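Local atomic coordinates of hypothetical protein yfcE (Escherichia coli, PDB entry 1SU1), a protein that is of unknown function but belongs to the calcineurin-like phosphoesterase superfamily and holds two zinc ions side by side in one site. Residues Asp33-Leu38 with Leu59-Asn64; Lys79-Leu84 with Gln104-Phe109; Arg95-Ser100 with Leu127-Leu132; Leu147-Thr152 with His165-Ser170. One frame throughout, in Å; residues are numbered along the deposited sequence.

Contact 1: Asp33-Leu38 with Leu59-Asn64. With ZN (zinc ion), chain F; ZN (zinc ion), chain E.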
loop_
_atom_site.group_PDB
_atom_site.type_symbol
_atom_site.label_atom_id
_atom_site.label_comp_id
_atom_site.label_asym_id
_atom_site.label_seq_id
_atom_site.Cartn_x
_atom_site.Cartn_y
_atom_site.Cartn_z
ATOM N N ASP A 33 -3.594 1.439 -21.258
ATOM C CA ASP A 33 -5.038 1.539 -21.097
ATOM C C ASP A 33 -5.829 0.603 -22.032
ATOM O O ASP A 33 -6.638 1.052 -22.864
ATOM C CB ASP A 33 -5.458 2.999 -21.296
ATOM C CG ASP A 33 -4.849 3.939 -20.232
ATOM O OD1 ASP A 33 -5.481 4.169 -19.166
ATOM O OD2 ASP A 33 -3.719 4.429 -20.450
ATOM N N ILE A 34 -5.575 -0.693 -21.876
ATOM C CA ILE A 34 -6.225 -1.751 -22.634
ATOM C C ILE A 34 -7.678 -1.868 -22.175
ATOM O O ILE A 34 -8.591 -2.031 -22.991
ATOM C CB ILE A 34 -5.490 -3.085 -22.399
ATOM C CG1 ILE A 34 -4.023 -2.935 -22.823
ATOM C CG2 ILE A 34 -6.177 -4.219 -23.166
ATOM C CD1 ILE A 34 -3.157 -4.154 -22.538
ATOM N N HIS A 35 -7.883 -1.777 -20.861
ATOM C CA HIS A 35 -9.219 -1.838 -20.274
ATOM C C HIS A 35 -10.089 -3.027 -20.693
ATOM O O HIS A 35 -11.308 -2.896 -20.824
ATOM C CB HIS A 35 -9.978 -0.540 -20.571
ATOM C CG HIS A 35 -9.475 0.650 -19.809
ATOM N ND1 HIS A 35 -9.633 0.784 -18.445
ATOM C CD2 HIS A 35 -8.851 1.777 -20.226
ATOM C CE1 HIS A 35 -9.132 1.943 -18.056
ATOM N NE2 HIS A 35 -8.652 2.564 -19.118
ATOM N N GLY A 36 -9.472 -4.181 -20.906
ATOM C CA GLY A 36 -10.241 -5.362 -21.266
ATOM C C GLY A 36 -10.643 -5.569 -22.728
ATOM O O GLY A 36 -11.364 -6.519 -23.023
ATOM N N SER A 37 -10.205 -4.691 -23.631
ATOM C CA SER A 37 -10.534 -4.808 -25.056
ATOM C C SER A 37 -9.781 -5.957 -25.727
ATOM O O SER A 37 -8.571 -5.876 -25.930
ATOM C CB SER A 37 -10.201 -3.501 -25.782
ATOM O OG SER A 37 -10.523 -3.583 -27.157
ATOM N N LEU A 38 -10.487 -7.032 -26.058
ATOM C CA LEU A 38 -9.839 -8.175 -26.707
ATOM C C LEU A 38 -9.274 -7.856 -28.108
ATOM O O LEU A 38 -8.173 -8.289 -28.451
ATOM C CB LEU A 38 -10.812 -9.359 -26.791
ATOM C CG LEU A 38 -10.325 -10.612 -27.532
ATOM C CD1 LEU A 38 -8.986 -11.073 -26.964
ATOM C CD2 LEU A 38 -11.366 -11.710 -27.406
ATOM N N LEU A 59 1.701 -0.122 -19.703
ATOM C CA LEU A 59 1.595 0.978 -18.750
ATOM C C LEU A 59 0.363 1.033 -17.835
ATOM O O LEU A 59 0.036 2.100 -17.298
ATOM C CB LEU A 59 1.736 2.311 -19.489
ATOM C CG LEU A 59 3.040 2.517 -20.274
ATOM C CD1 LEU A 59 2.932 3.777 -21.121
ATOM C CD2 LEU A 59 4.242 2.612 -19.317
ATOM N N GLY A 60 -0.335 -0.088 -17.664
ATOM C CA GLY A 60 -1.474 -0.090 -16.749
ATOM C C GLY A 60 -2.916 0.007 -17.238
ATOM O O GLY A 60 -3.201 0.591 -18.292
ATOM N N ASP A 61 -3.818 -0.538 -16.415
ATOM C CA ASP A 61 -5.261 -0.596 -16.663
ATOM C C ASP A 61 -5.485 -1.626 -17.767
ATOM O O ASP A 61 -5.847 -1.306 -18.913
ATOM C CB ASP A 61 -5.795 0.798 -17.011
ATOM C CG ASP A 61 -5.811 1.728 -15.796
ATOM O OD1 ASP A 61 -5.042 1.452 -14.848
ATOM O OD2 ASP A 61 -6.560 2.726 -15.787
ATOM N N VAL A 62 -5.231 -2.867 -17.363
ATOM C CA VAL A 62 -5.281 -4.046 -18.196
ATOM C C VAL A 62 -6.650 -4.683 -18.481
ATOM O O VAL A 62 -7.064 -4.746 -19.637
ATOM C CB VAL A 62 -4.332 -5.101 -17.588
ATOM C CG1 VAL A 62 -4.138 -6.265 -18.538
ATOM C CG2 VAL A 62 -2.988 -4.446 -17.253
ATOM N N LEU A 63 -7.348 -5.141 -17.441
ATOM C CA LEU A 63 -8.630 -5.821 -17.626
ATOM C C LEU A 63 -9.924 -5.081 -17.313
ATOM O O LEU A 63 -10.940 -5.280 -17.990
ATOM C CB LEU A 63 -8.625 -7.121 -16.830
ATOM C CG LEU A 63 -7.394 -8.002 -17.038
ATOM C CD1 LEU A 63 -7.448 -9.185 -16.088
ATOM C CD2 LEU A 63 -7.342 -8.474 -18.494
ATOM N N ASN A 64 -9.906 -4.241 -16.284
ATOM C CA ASN A 64 -11.107 -3.509 -15.885
ATOM C C ASN A 64 -11.390 -2.312 -16.799
ATOM O O ASN A 64 -10.487 -1.538 -17.133
ATOM C CB ASN A 64 -10.952 -3.092 -14.410
ATOM C CG ASN A 64 -12.005 -2.113 -13.943
ATOM O OD1 ASN A 64 -13.194 -2.245 -14.237
ATOM N ND2 ASN A 64 -11.567 -1.126 -13.177
HETATM ZN ZN ZN F . -7.293 4.256 -18.669
HETATM ZN ZN ZN E . -5.898 4.973 -15.606
#
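Asp33 and His35 meet Asp61 around two zinc ions, where the loops after strands 27-31 and 55-58 run together at the metal site. One zinc is held by Asp33 OD1 at 1.9 Å and His35 NE2 at 2.2 Å, with His153 completing the protein ligands; the other takes Asp61 OD2, together with Asn97, His129 and His151. The Asp33 carboxylate has a second use, since its OD2 accepts from the backbone of His151.

Hydrogen bonds join the two backbones. Asp33 N reaches Gly60 O, His35 N gives a nearly straight bond to Asp61 O (2.9 Å, 169° at the hydrogen), and Gly36 N reaches Val62 O. The imidazole is fixed by a further bond, from His35 ND1 to Asn64 O at 2.8 Å, which lies both in the ring plane and in the carbonyl plane.

Nonpolar contact is slight. His35 CG stands beside its backbone N and opposite the carbonyl carbon (chi1 -71°), which lays the ring alongside Asp61; Asp61 CB sits over one ring face, 4.0 Å from the His35 centroid, with ring and carboxylate planes 70° apart.

With ND1 donating to a carbonyl, His35 is left to offer NE2 to the metal, and the Asn64 carbonyl acts as a second-shell group that sets the ring's rotation and probably enriches its electron density.

Contact 2: Lys79-Leu84 with Gln104-Phe109. Unlike the reference sequence in segment 79-84: Val81 (reference Ala).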
loop_
_atom_site.group_PDB
_atom_site.type_symbol
_atom_site.label_atom_id
_atom_site.label_comp_id
_atom_site.label_asym_id
_atom_site.label_seq_id
_atom_site.Cartn_x
_atom_site.Cartn_y
_atom_site.Cartn_z
ATOM N N LYS A 79 -10.816 -13.443 -21.774
ATOM C CA LYS A 79 -10.023 -13.831 -22.937
ATOM C C LYS A 79 -8.733 -13.024 -23.043
ATOM O O LYS A 79 -7.695 -13.562 -23.415
ATOM C CB LYS A 79 -10.845 -13.690 -24.228
ATOM C CG LYS A 79 -10.227 -14.395 -25.428
ATOM C CD LYS A 79 -10.146 -15.904 -25.213
ATOM C CE LYS A 79 -9.515 -16.606 -26.415
ATOM N NZ LYS A 79 -9.444 -18.088 -26.238
ATOM N N VAL A 80 -8.785 -11.735 -22.726
ATOM C CA VAL A 80 -7.560 -10.927 -22.785
ATOM C C VAL A 80 -6.469 -11.557 -21.908
ATOM O O VAL A 80 -5.280 -11.539 -22.266
ATOM C CB VAL A 80 -7.796 -9.476 -22.317
ATOM C CG1 VAL A 80 -6.469 -8.758 -22.156
ATOM C CG2 VAL A 80 -8.655 -8.734 -23.331
ATOM N N VAL A 81 -6.884 -12.147 -20.785
ATOM C CA VAL A 81 -5.952 -12.791 -19.859
ATOM C C VAL A 81 -5.192 -13.945 -20.515
ATOM O O VAL A 81 -3.960 -14.010 -20.444
ATOM C CB VAL A 81 -6.696 -13.331 -18.604
ATOM C CG1 VAL A 81 -5.761 -14.170 -17.757
ATOM C CG2 VAL A 81 -7.246 -12.176 -17.799
ATOM N N GLU A 82 -5.932 -14.867 -21.125
ATOM C CA GLU A 82 -5.336 -16.017 -21.807
ATOM C C GLU A 82 -4.318 -15.552 -22.844
ATOM O O GLU A 82 -3.225 -16.110 -22.955
ATOM C CB GLU A 82 -6.411 -16.843 -22.531
ATOM C CG GLU A 82 -7.138 -17.868 -21.689
ATOM C CD GLU A 82 -8.307 -18.512 -22.444
ATOM O OE1 GLU A 82 -8.108 -18.923 -23.614
ATOM O OE2 GLU A 82 -9.419 -18.612 -21.868
ATOM N N ARG A 83 -4.691 -14.527 -23.605
ATOM C CA ARG A 83 -3.823 -14.003 -24.655
ATOM C C ARG A 83 -2.561 -13.306 -24.137
ATOM O O ARG A 83 -1.466 -13.521 -24.666
ATOM C CB ARG A 83 -4.621 -13.060 -25.558
ATOM C CG ARG A 83 -5.656 -13.774 -26.452
ATOM C CD ARG A 83 -4.978 -14.661 -27.501
ATOM N NE ARG A 83 -5.840 -14.933 -28.651
ATOM C CZ ARG A 83 -6.726 -15.923 -28.721
ATOM N NH1 ARG A 83 -6.878 -16.760 -27.705
ATOM N NH2 ARG A 83 -7.468 -16.076 -29.811
ATOM N N LEU A 84 -2.690 -12.475 -23.102
ATOM C CA LEU A 84 -1.499 -11.812 -22.575
ATOM C C LEU A 84 -0.537 -12.817 -21.936
ATOM O O LEU A 84 0.678 -12.651 -22.014
ATOM C CB LEU A 84 -1.883 -10.720 -21.567
ATOM C CG LEU A 84 -2.578 -9.491 -22.165
ATOM C CD1 LEU A 84 -3.002 -8.542 -21.066
ATOM C CD2 LEU A 84 -1.633 -8.795 -23.145
ATOM N N GLN A 104 -3.992 -9.451 -10.843
ATOM C CA GLN A 104 -2.653 -9.987 -10.653
ATOM C C GLN A 104 -2.706 -11.495 -10.517
ATOM O O GLN A 104 -1.796 -12.180 -10.973
ATOM C CB GLN A 104 -1.976 -9.384 -9.409
ATOM C CG GLN A 104 -0.639 -10.035 -9.078
ATOM C CD GLN A 104 0.391 -9.863 -10.199
ATOM O OE1 GLN A 104 1.136 -8.877 -10.229
ATOM N NE2 GLN A 104 0.424 -10.821 -11.134
ATOM N N MET A 105 -3.754 -12.020 -9.881
ATOM C CA MET A 105 -3.846 -13.473 -9.726
ATOM C C MET A 105 -4.156 -14.171 -11.070
ATOM O O MET A 105 -3.889 -15.371 -11.208
ATOM C CB MET A 105 -4.892 -13.857 -8.671
ATOM C CG MET A 105 -4.687 -15.216 -8.025
ATOM S SD MET A 105 -6.234 -16.079 -7.661
ATOM C CE MET A 105 -5.648 -17.760 -7.471
ATOM N N LEU A 106 -4.689 -13.423 -12.032
ATOM C CA LEU A 106 -5.005 -13.988 -13.345
ATOM C C LEU A 106 -3.825 -13.907 -14.315
ATOM O O LEU A 106 -3.529 -14.874 -15.016
ATOM C CB LEU A 106 -6.216 -13.276 -13.954
ATOM C CG LEU A 106 -7.579 -13.583 -13.331
ATOM C CD1 LEU A 106 -8.673 -12.836 -14.078
ATOM C CD2 LEU A 106 -7.840 -15.077 -13.382
ATOM N N LEU A 107 -3.150 -12.759 -14.331
ATOM C CA LEU A 107 -2.008 -12.525 -15.210
ATOM C C LEU A 107 -0.706 -13.122 -14.674
ATOM O O LEU A 107 -0.395 -13.003 -13.485
ATOM C CB LEU A 107 -1.859 -11.019 -15.449
ATOM C CG LEU A 107 -3.123 -10.372 -16.036
ATOM C CD1 LEU A 107 -3.019 -8.847 -15.967
ATOM C CD2 LEU A 107 -3.295 -10.833 -17.490
ATOM N N HIS A 108 0.059 -13.756 -15.561
ATOM C CA HIS A 108 1.302 -14.415 -15.179
ATOM C C HIS A 108 2.585 -13.603 -15.238
ATOM O O HIS A 108 3.673 -14.159 -15.399
ATOM C CB HIS A 108 1.471 -15.695 -15.989
ATOM C CG HIS A 108 0.368 -16.683 -15.772
ATOM N ND1 HIS A 108 0.283 -17.868 -16.466
ATOM C CD2 HIS A 108 -0.695 -16.657 -14.936
ATOM C CE1 HIS A 108 -0.788 -18.534 -16.068
ATOM N NE2 HIS A 108 -1.399 -17.819 -15.140
ATOM N N PHE A 109 2.458 -12.289 -15.120
ATOM C CA PHE A 109 3.616 -11.409 -15.093
ATOM C C PHE A 109 3.303 -10.354 -14.022
ATOM O O PHE A 109 2.136 -10.055 -13.759
ATOM C CB PHE A 109 3.873 -10.762 -16.471
ATOM C CG PHE A 109 2.670 -10.090 -17.076
ATOM C CD1 PHE A 109 1.757 -10.815 -17.836
ATOM C CD2 PHE A 109 2.442 -8.738 -16.872
ATOM C CE1 PHE A 109 0.648 -10.197 -18.396
ATOM C CE2 PHE A 109 1.330 -8.109 -17.429
ATOM C CZ PHE A 109 0.431 -8.843 -18.186
#
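Val81 on helix 77-85 faces Leu107, the first residue to leave helical geometry after helix 101-106, and their CA atoms come within 6.1 Å. The first segment is helical throughout; the second finishes its helix at Leu106 and then leaves it as a loop through Phe109. The helix therefore meets a helix end at Val81 and the following loop at Leu84, one turn further on.

Apolar side chains make most of the contact, together with the Leu106 carbonyl. Val81, which differs from the alanine of the reference sequence, carries the centre: its CG1, the branch anti to the backbone N (chi1 172°), lies 3.6 Å from Leu106 O and 3.9 Å from Leu106 CB, while its CG2 touches Leu106 CD1, and the two side chains cross at about a right angle. Leu106 also touches Pro67 of the second subunit. Leu107 reaches back with CD2, which lies 4.1 Å from Val81 CA and 4.3 Å from Leu84 CD1. Leu84 CB meets the rim of the Phe109 ring at CE1, near the ring plane, 4.1 Å away. Behind this surface Gln104 NE2 donates to Phe109 O at 3.2 Å, tying the helix to the chain that leaves it.

Asn85, just past Leu84, adds a polar link to Leu106 O and His108 N. Val62 touches Leu84 and Leu63 touches Val81, helix 38-51 packs on Leu84 through Leu45, and Phe109 rests on strand 91-93.

Contact 3: Arg95-Ser100 with Leu127-Leu132. With ZN (zinc ion), chain E; SO4 (sulfate ion), chain G.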
loop_
_atom_site.group_PDB
_atom_site.type_symbol
_atom_site.label_atom_id
_atom_site.label_comp_id
_atom_site.label_asym_id
_atom_site.label_seq_id
_atom_site.Cartn_x
_atom_site.Cartn_y
_atom_site.Cartn_z
ATOM N N ARG A 95 1.539 -0.713 -12.467
ATOM C CA ARG A 95 0.170 -0.626 -11.965
ATOM C C ARG A 95 -0.645 0.604 -12.352
ATOM O O ARG A 95 -0.187 1.739 -12.194
ATOM C CB ARG A 95 0.186 -0.752 -10.427
ATOM C CG ARG A 95 -1.165 -1.081 -9.812
ATOM C CD ARG A 95 -1.095 -1.162 -8.287
ATOM N NE ARG A 95 -1.032 0.152 -7.645
ATOM C CZ ARG A 95 0.034 0.625 -7.000
ATOM N NH1 ARG A 95 1.139 -0.102 -6.913
ATOM N NH2 ARG A 95 -0.011 1.824 -6.430
ATOM N N GLY A 96 -1.865 0.360 -12.843
ATOM C CA GLY A 96 -2.764 1.446 -13.207
ATOM C C GLY A 96 -3.840 1.596 -12.136
ATOM O O GLY A 96 -4.082 0.650 -11.390
ATOM N N ASN A 97 -4.493 2.753 -12.061
ATOM C CA ASN A 97 -5.524 2.977 -11.045
ATOM C C ASN A 97 -6.711 2.026 -11.122
ATOM O O ASN A 97 -7.479 1.913 -10.160
ATOM C CB ASN A 97 -6.039 4.410 -11.139
ATOM C CG ASN A 97 -6.703 4.685 -12.467
ATOM O OD1 ASN A 97 -6.209 4.252 -13.493
ATOM N ND2 ASN A 97 -7.826 5.397 -12.453
ATOM N N CYS A 98 -6.877 1.351 -12.260
ATOM C CA CYS A 98 -7.994 0.425 -12.425
ATOM C C CYS A 98 -7.610 -1.032 -12.207
ATOM O O CYS A 98 -8.483 -1.907 -12.176
ATOM C CB CYS A 98 -8.632 0.578 -13.817
ATOM S SG CYS A 98 -9.361 2.188 -14.181
ATOM N N ASP A 99 -6.318 -1.309 -12.054
ATOM C CA ASP A 99 -5.895 -2.691 -11.829
ATOM C C ASP A 99 -6.050 -3.084 -10.355
ATOM O O ASP A 99 -5.782 -2.281 -9.466
ATOM C CB ASP A 99 -4.440 -2.880 -12.272
ATOM C CG ASP A 99 -4.233 -2.557 -13.758
ATOM O OD1 ASP A 99 -5.177 -2.775 -14.556
ATOM O OD2 ASP A 99 -3.128 -2.100 -14.128
ATOM N N SER A 100 -6.493 -4.315 -10.106
ATOM C CA SER A 100 -6.675 -4.806 -8.743
ATOM C C SER A 100 -5.905 -6.106 -8.573
ATOM O O SER A 100 -5.241 -6.554 -9.504
ATOM C CB SER A 100 -8.165 -5.024 -8.442
ATOM O OG SER A 100 -8.725 -6.002 -9.301
ATOM N N LEU A 127 9.022 4.892 -16.207
ATOM C CA LEU A 127 7.734 4.275 -16.552
ATOM C C LEU A 127 6.721 4.232 -15.396
ATOM O O LEU A 127 6.974 3.601 -14.365
ATOM C CB LEU A 127 7.957 2.830 -17.054
ATOM C CG LEU A 127 9.176 2.535 -17.939
ATOM C CD1 LEU A 127 9.273 1.034 -18.165
ATOM C CD2 LEU A 127 9.062 3.274 -19.277
ATOM N N THR A 128 5.559 4.855 -15.592
ATOM C CA THR A 128 4.508 4.873 -14.571
ATOM C C THR A 128 3.143 5.017 -15.272
ATOM O O THR A 128 3.090 5.465 -16.412
ATOM C CB THR A 128 4.731 6.056 -13.574
ATOM O OG1 THR A 128 3.928 5.861 -12.404
ATOM C CG2 THR A 128 4.355 7.381 -14.222
ATOM N N HIS A 129 2.050 4.652 -14.597
ATOM C CA HIS A 129 0.728 4.741 -15.207
ATOM C C HIS A 129 0.221 6.158 -15.428
ATOM O O HIS A 129 -0.351 6.467 -16.486
ATOM C CB HIS A 129 -0.324 3.984 -14.395
ATOM C CG HIS A 129 -1.692 4.021 -15.011
ATOM N ND1 HIS A 129 -2.008 3.339 -16.171
ATOM C CD2 HIS A 129 -2.820 4.684 -14.653
ATOM C CE1 HIS A 129 -3.265 3.579 -16.497
ATOM N NE2 HIS A 129 -3.781 4.393 -15.591
ATOM N N GLY A 130 0.382 7.015 -14.423
ATOM C CA GLY A 130 -0.074 8.382 -14.582
ATOM C C GLY A 130 -0.943 8.928 -13.471
ATOM O O GLY A 130 -1.187 10.138 -13.422
ATOM N N HIS A 131 -1.418 8.069 -12.575
ATOM C CA HIS A 131 -2.258 8.562 -11.482
ATOM C C HIS A 131 -1.460 8.898 -10.212
ATOM O O HIS A 131 -1.953 9.614 -9.350
ATOM C CB HIS A 131 -3.372 7.552 -11.164
ATOM C CG HIS A 131 -2.875 6.213 -10.718
ATOM N ND1 HIS A 131 -1.955 5.481 -11.441
ATOM C CD2 HIS A 131 -3.200 5.452 -9.646
ATOM C CE1 HIS A 131 -1.741 4.325 -10.834
ATOM N NE2 HIS A 131 -2.485 4.282 -9.742
ATOM N N LEU A 132 -0.241 8.372 -10.105
ATOM C CA LEU A 132 0.632 8.627 -8.956
ATOM C C LEU A 132 1.589 9.755 -9.352
ATOM O O LEU A 132 1.645 10.796 -8.705
ATOM C CB LEU A 132 1.418 7.361 -8.597
ATOM C CG LEU A 132 0.596 6.072 -8.431
ATOM C CD1 LEU A 132 1.514 4.892 -8.166
ATOM C CD2 LEU A 132 -0.411 6.232 -7.307
HETATM ZN ZN ZN E . -5.898 4.973 -15.606
HETATM S S SO4 G . -8.977 5.924 -16.312
HETATM O O1 SO4 G . -8.195 7.157 -16.514
HETATM O O2 SO4 G . -8.059 4.789 -16.285
HETATM O O3 SO4 G . -9.700 5.934 -15.019
HETATM O O4 SO4 G . -9.940 5.763 -17.426
HETATM O O HOH W 1 1.732 3.424 -11.954
#
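Asn97 and His129 are joined through a zinc ion, their ligand atoms OD1 and NE2 only 3.2 Å apart because both bind the metal. The pair belongs to the dinuclear metal site of the calcineurin-like phosphoesterase fold, and Asp61 and His151 are the other protein ligands of this zinc. A sulfate ion, probably from the crystallisation liquor, also binds it through O2, and Asn97 ND2 donates to sulfate O3 (3.2 Å, 169° at the hydrogen). The Asn97 amide thus serves metal and anion with its two ends.

Two histidine faces lie against Gly96 and Asn97. Gly96 CA sits over the His129 ring, 3.5 Å from its centroid and 18° off the ring normal. Leu59 O accepts from His129 ND1 and so holds the ring with NE2 on the metal. Over a face of His131 lies Asn97 CB, 3.7 Å from the ring centroid, with Leu132 CG over the opposite face. With chi1 at 61°, His131 CG stands between its own backbone N and carbonyl carbon, bringing CE1 edge-on to Arg95 O. His131 NE2 is hydrogen-bonded to Glu101 of the second subunit, which also forms a salt bridge with Arg95 NE.

A water bridges the two backbones, donating to Arg95 O at 2.6 Å and accepting from His129 N at 2.9 Å.

Contact 4: Leu147-Thr152 with His165-Ser170. With ZN (zinc ion), chain E.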
loop_
_atom_site.group_PDB
_atom_site.type_symbol
_atom_site.label_atom_id
_atom_site.label_comp_id
_atom_site.label_asym_id
_atom_site.label_seq_id
_atom_site.Cartn_x
_atom_site.Cartn_y
_atom_site.Cartn_z
ATOM N N LEU A 147 9.640 11.134 -19.083
ATOM C CA LEU A 147 8.540 10.678 -18.245
ATOM C C LEU A 147 7.602 9.891 -19.181
ATOM O O LEU A 147 6.998 10.469 -20.089
ATOM C CB LEU A 147 7.774 11.857 -17.639
ATOM C CG LEU A 147 6.428 11.460 -17.001
ATOM C CD1 LEU A 147 6.662 10.581 -15.784
ATOM C CD2 LEU A 147 5.649 12.707 -16.606
ATOM N N VAL A 148 7.500 8.579 -18.975
ATOM C CA VAL A 148 6.644 7.722 -19.800
ATOM C C VAL A 148 5.385 7.318 -19.029
ATOM O O VAL A 148 5.473 6.605 -18.024
ATOM C CB VAL A 148 7.393 6.431 -20.230
ATOM C CG1 VAL A 148 6.472 5.546 -21.055
ATOM C CG2 VAL A 148 8.647 6.781 -21.023
ATOM N N TYR A 149 4.219 7.747 -19.511
ATOM C CA TYR A 149 2.949 7.448 -18.838
ATOM C C TYR A 149 1.723 7.261 -19.758
ATOM O O TYR A 149 1.761 7.591 -20.953
ATOM C CB TYR A 149 2.616 8.581 -17.885
ATOM C CG TYR A 149 2.321 9.878 -18.603
ATOM C CD1 TYR A 149 3.329 10.574 -19.273
ATOM C CD2 TYR A 149 1.023 10.396 -18.644
ATOM C CE1 TYR A 149 3.052 11.758 -19.974
ATOM C CE2 TYR A 149 0.740 11.576 -19.340
ATOM C CZ TYR A 149 1.757 12.248 -19.997
ATOM O OH TYR A 149 1.470 13.422 -20.660
ATOM N N GLY A 150 0.631 6.769 -19.164
ATOM C CA GLY A 150 -0.624 6.567 -19.876
ATOM C C GLY A 150 -1.733 7.310 -19.144
ATOM O O GLY A 150 -1.664 8.522 -18.968
ATOM N N HIS A 151 -2.770 6.593 -18.734
ATOM C CA HIS A 151 -3.871 7.173 -17.961
ATOM C C HIS A 151 -4.777 8.255 -18.560
ATOM O O HIS A 151 -5.996 8.218 -18.350
ATOM C CB HIS A 151 -3.337 7.695 -16.612
ATOM C CG HIS A 151 -4.420 8.026 -15.630
ATOM N ND1 HIS A 151 -5.328 7.091 -15.189
ATOM C CD2 HIS A 151 -4.760 9.194 -15.039
ATOM C CE1 HIS A 151 -6.187 7.668 -14.365
ATOM N NE2 HIS A 151 -5.865 8.943 -14.258
ATOM N N THR A 152 -4.213 9.235 -19.260
ATOM C CA THR A 152 -5.044 10.301 -19.838
ATOM C C THR A 152 -5.736 9.886 -21.143
ATOM O O THR A 152 -6.735 10.492 -21.546
ATOM C CB THR A 152 -4.224 11.560 -20.177
ATOM O OG1 THR A 152 -3.233 11.231 -21.165
ATOM C CG2 THR A 152 -3.537 12.107 -18.927
ATOM N N HIS A 165 8.280 14.186 -22.458
ATOM C CA HIS A 165 7.048 13.516 -22.041
ATOM C C HIS A 165 6.640 12.580 -23.185
ATOM O O HIS A 165 6.695 12.968 -24.365
ATOM C CB HIS A 165 5.907 14.513 -21.801
ATOM C CG HIS A 165 6.072 15.354 -20.575
ATOM N ND1 HIS A 165 5.016 16.020 -19.989
ATOM C CD2 HIS A 165 7.167 15.672 -19.844
ATOM C CE1 HIS A 165 5.453 16.713 -18.954
ATOM N NE2 HIS A 165 6.755 16.519 -18.845
ATOM N N PHE A 166 6.232 11.360 -22.843
ATOM C CA PHE A 166 5.801 10.397 -23.848
ATOM C C PHE A 166 4.614 9.581 -23.326
ATOM O O PHE A 166 4.711 8.947 -22.270
ATOM C CB PHE A 166 6.949 9.460 -24.239
ATOM C CG PHE A 166 6.558 8.430 -25.274
ATOM C CD1 PHE A 166 6.215 8.814 -26.575
ATOM C CD2 PHE A 166 6.506 7.080 -24.942
ATOM C CE1 PHE A 166 5.826 7.863 -27.526
ATOM C CE2 PHE A 166 6.119 6.122 -25.885
ATOM C CZ PHE A 166 5.779 6.517 -27.181
ATOM N N ASN A 167 3.507 9.610 -24.075
ATOM C CA ASN A 167 2.277 8.888 -23.743
ATOM C C ASN A 167 1.751 8.226 -25.025
ATOM O O ASN A 167 1.366 8.920 -25.956
ATOM C CB ASN A 167 1.238 9.869 -23.188
ATOM C CG ASN A 167 -0.023 9.176 -22.684
ATOM O OD1 ASN A 167 -0.364 8.064 -23.116
ATOM N ND2 ASN A 167 -0.740 9.853 -21.767
ATOM N N PRO A 168 1.704 6.873 -25.068
ATOM C CA PRO A 168 1.236 6.027 -26.193
ATOM C C PRO A 168 -0.237 6.177 -26.481
ATOM O O PRO A 168 -0.719 5.727 -27.514
ATOM C CB PRO A 168 1.502 4.592 -25.727
ATOM C CG PRO A 168 2.619 4.728 -24.802
ATOM C CD PRO A 168 2.411 6.054 -24.068
ATOM N N GLY A 169 -0.948 6.815 -25.561
ATOM C CA GLY A 169 -2.377 6.978 -25.715
ATOM C C GLY A 169 -2.984 5.638 -25.352
ATOM O O GLY A 169 -2.262 4.737 -24.900
ATOM N N SER A 170 -4.292 5.480 -25.559
ATOM C CA SER A 170 -4.975 4.214 -25.252
ATOM C C SER A 170 -5.145 3.358 -26.507
ATOM O O SER A 170 -5.434 3.886 -27.584
ATOM C CB SER A 170 -6.370 4.480 -24.672
ATOM O OG SER A 170 -7.077 3.263 -24.463
HETATM ZN ZN ZN E . -5.898 4.973 -15.606
#
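Strands 146-148 and 163-167 lie parallel and adjacent in the five-stranded mixed sheet, and the chain leaving the first carries a zinc ligand. Leu147 pairs with His165 and Val148 with Phe166. Two bonds secure the pairing: Phe166 N donates to Leu147 O and Tyr149 N to Phe166 O, each 3.0 Å long. Val148 and Phe166 share one side of the sheet and point the same way, Val148 CG1 meeting the Phe166 ring at its edge, 4.2 Å from CD2. Leu147 and His165 lie on the other side.

Beyond the paired residues, Asn167 links the segments further. Its CB lies over one face of the Tyr149 ring, 4.1 Å from the centroid, and its amide plane is turned 62° from that ring. Asn167 CG stands anti to the backbone N (chi1 -174°), which carries the amide across to the other segment: ND2 makes a weak bond to Gly150 O at 3.2 Å and lies 2.9 Å from Thr152 OG1. At the other end of the amide, Asn167 OD1 accepts from Gly169 N at 2.8 Å, forming an Asx turn.

Gly150 and Thr152 flank His151, whose ND1 binds zinc at 2.2 Å. A histidine offered to the metal from a loop at the C-terminal end of a sheet strand is typical of the dinuclear site of calcineurin-like phosphoesterases.

In the fold
Three of the four contacts surround the zinc pair. Contacts 1 and 3, and likewise 3 and 4, have centres 11 Å apart; contacts 1 and 4 are 14 Å apart, and all three supply ligands to one zinc ion. Contact 1 follows strands 27-31 and 55-58 of the six-stranded sheet, and 95-100 follows its strand 91-93, whereas 127-132 and contact 4 leave the ends of strands in the five-stranded sheet; loops from both sheets thus supply the metal ligands. Contact 2 holds no metal ligand; its centre is 11 Å from contact 1, on which it packs through Leu63 and Val81, and 22 Å from contact 4. Along the chain contact 1 closes first, contacts 2 and 3 interleave, and contact 4 comes last.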